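Local coordinates for chintase (Rhizomucor miehei, PDB 7FBT), which is a chitinase of glycoside hydrolase family 18, hydrolysing the beta-1,4 bonds between the N-acetylglucosamine units of chitin, at residues 4-9 with 20-25; 75-80 with 126-131. All blocks are in the same frame, centred on the assembly; numbering follows the deposited sequence.

In the fold
Contact 1 comes first along the chain and is complete before contact 2 begins. It pairs strand 4-9 with the start of strand 24-32, the first two of the eight parallel strands that make the TIM barrel of this glycoside hydrolase family. Contact 2 lies in the outer layer, where helix 73-78 meets helix 124-139; these helices belong to the connections leading from strand 59-65 to 101-105 and from 101-105 to 144-149. The centres of contact 1 and contact 2 are about 29 Å apart, on opposite sides of the chain's centre. Between contact 1 and contact 2 the nearest atoms are about 9 Å apart. One contact thus builds the barrel wall, while the other packs helices outside it.

Contact 1: 4-9 with 20-25; sequences LSAYVV and DKLDHI
Leu4 lays its CD2 methyl over the backbone leading into the second strand: CD2 sits 4.1 Å from Leu22 CA and closer still to the carbonyl oxygen of Lys21. CG of Leu4 points away from its own amide nitrogen (chi1 177°), which carries the branch across to that turn. Two residues on, the Ala6 methyl meets Leu22 CD2 at 4.0 Å, and Val8 crosses Ile25 at about a right angle, with CG2 against CG2. These residues face the outside of the barrel.

Ser5 and His24 pair on the inner face. Ser5 OG comes to the edge of the imidazole, near its plane, and hydrogen-bonds His24 ND1 at 3.0 Å, while Ser61 OG holds NE2 from the next strand; ring rotation is therefore held from two corners. Tyr177 OH adds weak bonds to both Ser5 OG and His24 ND1.

The strands run parallel, Ser5 pairing with His24 and Ala6 with Ile25. Leu4 O takes Asp23 N at 3.0 Å, and His24 N weakly; Ala6 N bonds His24 O at 2.8 Å. At the start of strand 4-9, Leu4 N is met by the anti lone pair of Asp23 OD1 (3.1 Å), and Asp23 OD2 forms a salt bridge to Arg369 near the C-terminus.

Chemically the pair is two-faced: aliphatic side chains look toward the helix layer, whereas hydroxyls and an imidazole form a buried polar network inside the barrel, and the aspartate ties the first strand to the chain's far end, probably with its charge balanced by the arginine.

Contact 2: 75-80 with 126-131; sequences DLLKSS and ANYLKL
Leu77 and Leu131 meet at about a right angle, and the two branches of Leu77 divide the work. CD2 rests against Leu131 CB at 3.8 Å, with the CD2 methyl of Leu131 almost as near. CD1 reaches back along helix 124-139 to Tyr128, 3.9 Å from its CA, and touches the ring obliquely at CD1.

Leu77 CB lies 3.7 Å from Asn127 CB, at the nearest CA pair of the two segments. CG of Asn127 stands opposite its own carbonyl carbon (chi1 -53°), and this swings the amide out over the end of helix 73-78: ND2 comes to 3.5 Å from Lys78 CA and also touches its CB. No hydrogen bond joins the two segments, so the grip is van der Waals contact centred on one leucine.

Phe83 packs on Leu77, as does Trp106, while Leu131 leans on Phe86 and Val87 of helix 81-97. The Tyr128 ring lies over toward the barrel, where its hydroxyl bonds Thr147 and Trp106 meets it edge-to-face. Such packing belongs to the helical outer layer of a TIM barrel, here beside strand 101-105, which carries most of the family 18 DxxDxDxE signature, here DGLNLDWE, with asparagine at the second aspartate.

Contact 1: 4-9 with 20-25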
# COMPACT_ATOMS: atom_id res chain seq x y z
N LEU A 4 13.31 -0.52 -3.40
CA LEU A 4 12.24 -1.06 -4.23
C LEU A 4 11.49 -2.13 -3.44
O LEU A 4 12.05 -3.18 -3.12
CB LEU A 4 12.79 -1.63 -5.54
CG LEU A 4 11.77 -2.29 -6.47
CD1 LEU A 4 10.70 -1.31 -6.85
CD2 LEU A 4 12.46 -2.80 -7.72
N SER A 5 10.23 -1.84 -3.10
CA SER A 5 9.38 -2.79 -2.41
C SER A 5 8.29 -3.27 -3.35
O SER A 5 7.80 -2.51 -4.19
CB SER A 5 8.76 -2.18 -1.14
OG SER A 5 9.77 -1.64 -0.29
N ALA A 6 7.90 -4.53 -3.20
CA ALA A 6 6.94 -5.16 -4.09
C ALA A 6 5.89 -5.85 -3.24
O ALA A 6 6.22 -6.68 -2.39
CB ALA A 6 7.62 -6.16 -5.02
N TYR A 7 4.62 -5.52 -3.46
CA TYR A 7 3.55 -6.20 -2.77
C TYR A 7 3.29 -7.52 -3.47
O TYR A 7 3.32 -7.60 -4.70
CB TYR A 7 2.27 -5.37 -2.80
CG TYR A 7 2.11 -4.41 -1.66
CD1 TYR A 7 2.77 -3.20 -1.67
CD2 TYR A 7 1.34 -4.72 -0.54
CE1 TYR A 7 2.65 -2.32 -0.61
CE2 TYR A 7 1.20 -3.82 0.51
CZ TYR A 7 1.85 -2.61 0.45
OH TYR A 7 1.76 -1.67 1.47
N VAL A 8 3.05 -8.56 -2.67
CA VAL A 8 2.51 -9.83 -3.13
C VAL A 8 1.24 -10.08 -2.33
O VAL A 8 1.10 -9.60 -1.20
CB VAL A 8 3.51 -10.99 -2.98
CG1 VAL A 8 4.83 -10.64 -3.65
CG2 VAL A 8 3.73 -11.32 -1.51
N VAL A 9 0.29 -10.80 -2.94
CA VAL A 9 -1.01 -11.03 -2.34
C VAL A 9 -1.17 -12.50 -1.99
O VAL A 9 -0.75 -13.38 -2.76
CB VAL A 9 -2.17 -10.55 -3.24
CG1 VAL A 9 -2.11 -9.03 -3.39
CG2 VAL A 9 -2.10 -11.23 -4.60
N ASP A 20 16.51 -10.87 -7.01
CA ASP A 20 17.55 -9.85 -7.13
C ASP A 20 17.09 -8.59 -7.85
O ASP A 20 17.89 -7.66 -7.99
CB ASP A 20 18.81 -10.41 -7.81
CG ASP A 20 18.57 -10.81 -9.25
OD1 ASP A 20 17.41 -10.75 -9.72
OD2 ASP A 20 19.56 -11.16 -9.93
N LYS A 21 15.84 -8.53 -8.31
CA LYS A 21 15.30 -7.34 -8.94
C LYS A 21 14.49 -6.49 -7.97
O LYS A 21 13.81 -5.55 -8.41
CB LYS A 21 14.45 -7.72 -10.15
CG LYS A 21 15.24 -8.48 -11.20
CD LYS A 21 14.55 -8.50 -12.56
CE LYS A 21 15.55 -8.88 -13.64
NZ LYS A 21 16.55 -7.81 -13.87
N LEU A 22 14.54 -6.80 -6.68
CA LEU A 22 13.81 -6.07 -5.66
C LEU A 22 14.54 -6.21 -4.33
O LEU A 22 15.39 -7.09 -4.16
CB LEU A 22 12.35 -6.54 -5.56
CG LEU A 22 12.10 -8.04 -5.31
CD1 LEU A 22 12.12 -8.42 -3.83
CD2 LEU A 22 10.78 -8.45 -5.98
N ASP A 23 14.19 -5.33 -3.40
CA ASP A 23 14.82 -5.31 -2.08
C ASP A 23 13.90 -5.78 -0.97
O ASP A 23 14.38 -6.29 0.05
CB ASP A 23 15.31 -3.90 -1.75
CG ASP A 23 16.19 -3.31 -2.84
OD1 ASP A 23 15.85 -2.22 -3.36
OD2 ASP A 23 17.21 -3.94 -3.18
N HIS A 24 12.59 -5.65 -1.15
CA HIS A 24 11.67 -5.75 -0.05
C HIS A 24 10.35 -6.31 -0.56
O HIS A 24 9.83 -5.85 -1.58
CB HIS A 24 11.46 -4.38 0.58
CG HIS A 24 10.62 -4.39 1.81
ND1 HIS A 24 9.88 -3.30 2.21
CD2 HIS A 24 10.41 -5.35 2.74
CE1 HIS A 24 9.24 -3.59 3.33
NE2 HIS A 24 9.54 -4.83 3.67
N ILE A 25 9.83 -7.31 0.15
CA ILE A 25 8.56 -7.94 -0.16
C ILE A 25 7.56 -7.51 0.90
O ILE A 25 7.85 -7.61 2.10
CB ILE A 25 8.68 -9.47 -0.20
CG1 ILE A 25 9.49 -9.91 -1.41
CG2 ILE A 25 7.30 -10.10 -0.20
CD1 ILE A 25 8.78 -9.67 -2.71

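Contact 2: 75-80 with 126-131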
# COMPACT_ATOMS: atom_id res chain seq x y z
N ASP A 75 -12.52 1.32 15.54
CA ASP A 75 -13.03 0.71 16.76
C ASP A 75 -11.90 0.14 17.60
O ASP A 75 -11.83 0.37 18.82
CB ASP A 75 -14.05 -0.38 16.42
CG ASP A 75 -15.30 0.18 15.78
OD1 ASP A 75 -15.64 1.35 16.04
OD2 ASP A 75 -15.95 -0.56 15.01
N LEU A 76 -10.99 -0.62 16.97
CA LEU A 76 -9.91 -1.25 17.71
C LEU A 76 -9.01 -0.23 18.38
O LEU A 76 -8.58 -0.42 19.53
CB LEU A 76 -9.07 -2.13 16.79
CG LEU A 76 -9.69 -3.43 16.29
CD1 LEU A 76 -8.88 -3.97 15.11
CD2 LEU A 76 -9.77 -4.43 17.42
N LEU A 77 -8.69 0.86 17.68
CA LEU A 77 -7.67 1.77 18.17
C LEU A 77 -8.22 2.78 19.18
O LEU A 77 -7.46 3.28 20.01
CB LEU A 77 -7.01 2.51 17.01
CG LEU A 77 -6.26 1.59 16.05
CD1 LEU A 77 -5.68 2.37 14.90
CD2 LEU A 77 -5.18 0.83 16.81
N LYS A 78 -9.52 3.10 19.12
CA LYS A 78 -10.03 4.06 20.10
C LYS A 78 -10.13 3.43 21.48
O LYS A 78 -9.66 4.02 22.47
CB LYS A 78 -11.37 4.64 19.64
CG LYS A 78 -12.48 3.66 19.33
CD LYS A 78 -13.57 4.38 18.56
CE LYS A 78 -14.89 3.62 18.57
NZ LYS A 78 -15.99 4.47 18.03
N SER A 79 -10.69 2.23 21.58
CA SER A 79 -10.79 1.55 22.87
C SER A 79 -9.39 1.23 23.41
O SER A 79 -8.38 1.44 22.75
CB SER A 79 -11.64 0.28 22.74
OG SER A 79 -11.60 -0.50 23.93
N SER A 80 -9.35 0.70 24.63
CA SER A 80 -8.08 0.52 25.32
C SER A 80 -7.55 -0.90 25.18
O SER A 80 -6.49 -1.11 24.57
CB SER A 80 -8.22 0.88 26.80
OG SER A 80 -7.09 1.61 27.24
N ALA A 126 -4.92 10.21 15.32
CA ALA A 126 -4.21 10.25 16.59
C ALA A 126 -4.05 8.86 17.19
O ALA A 126 -2.98 8.51 17.70
CB ALA A 126 -4.95 11.17 17.57
N ASN A 127 -5.10 8.03 17.11
CA ASN A 127 -4.99 6.67 17.63
C ASN A 127 -4.14 5.80 16.72
O ASN A 127 -3.52 4.84 17.18
CB ASN A 127 -6.38 6.08 17.82
CG ASN A 127 -7.29 6.97 18.65
OD1 ASN A 127 -6.82 7.76 19.47
ND2 ASN A 127 -8.60 6.85 18.45
N TYR A 128 -4.10 6.12 15.43
CA TYR A 128 -3.22 5.42 14.49
C TYR A 128 -1.77 5.66 14.85
O TYR A 128 -0.94 4.74 14.84
CB TYR A 128 -3.55 5.90 13.08
CG TYR A 128 -3.05 5.08 11.90
CD1 TYR A 128 -3.01 3.69 11.96
CD2 TYR A 128 -2.75 5.69 10.69
CE1 TYR A 128 -2.60 2.94 10.86
CE2 TYR A 128 -2.36 4.96 9.59
CZ TYR A 128 -2.28 3.58 9.67
OH TYR A 128 -1.89 2.85 8.57
N LEU A 129 -1.44 6.91 15.20
CA LEU A 129 -0.09 7.15 15.66
C LEU A 129 0.14 6.58 17.05
O LEU A 129 1.25 6.15 17.34
CB LEU A 129 0.24 8.64 15.62
CG LEU A 129 1.69 8.94 16.05
CD1 LEU A 129 2.67 8.29 15.10
CD2 LEU A 129 1.91 10.42 16.04
N LYS A 130 -0.88 6.55 17.92
CA LYS A 130 -0.74 5.78 19.15
C LYS A 130 -0.34 4.34 18.84
O LYS A 130 0.53 3.77 19.50
CB LYS A 130 -2.05 5.79 19.95
CG LYS A 130 -2.43 7.13 20.54
CD LYS A 130 -3.82 7.08 21.16
CE LYS A 130 -3.85 7.78 22.51
NZ LYS A 130 -4.83 7.15 23.44
N LEU A 131 -0.98 3.75 17.83
CA LEU A 131 -0.64 2.39 17.41
C LEU A 131 0.81 2.30 16.96
O LEU A 131 1.51 1.35 17.32
CB LEU A 131 -1.57 1.95 16.29
CG LEU A 131 -1.21 0.63 15.59
CD1 LEU A 131 -1.24 -0.52 16.58
CD2 LEU A 131 -2.13 0.37 14.40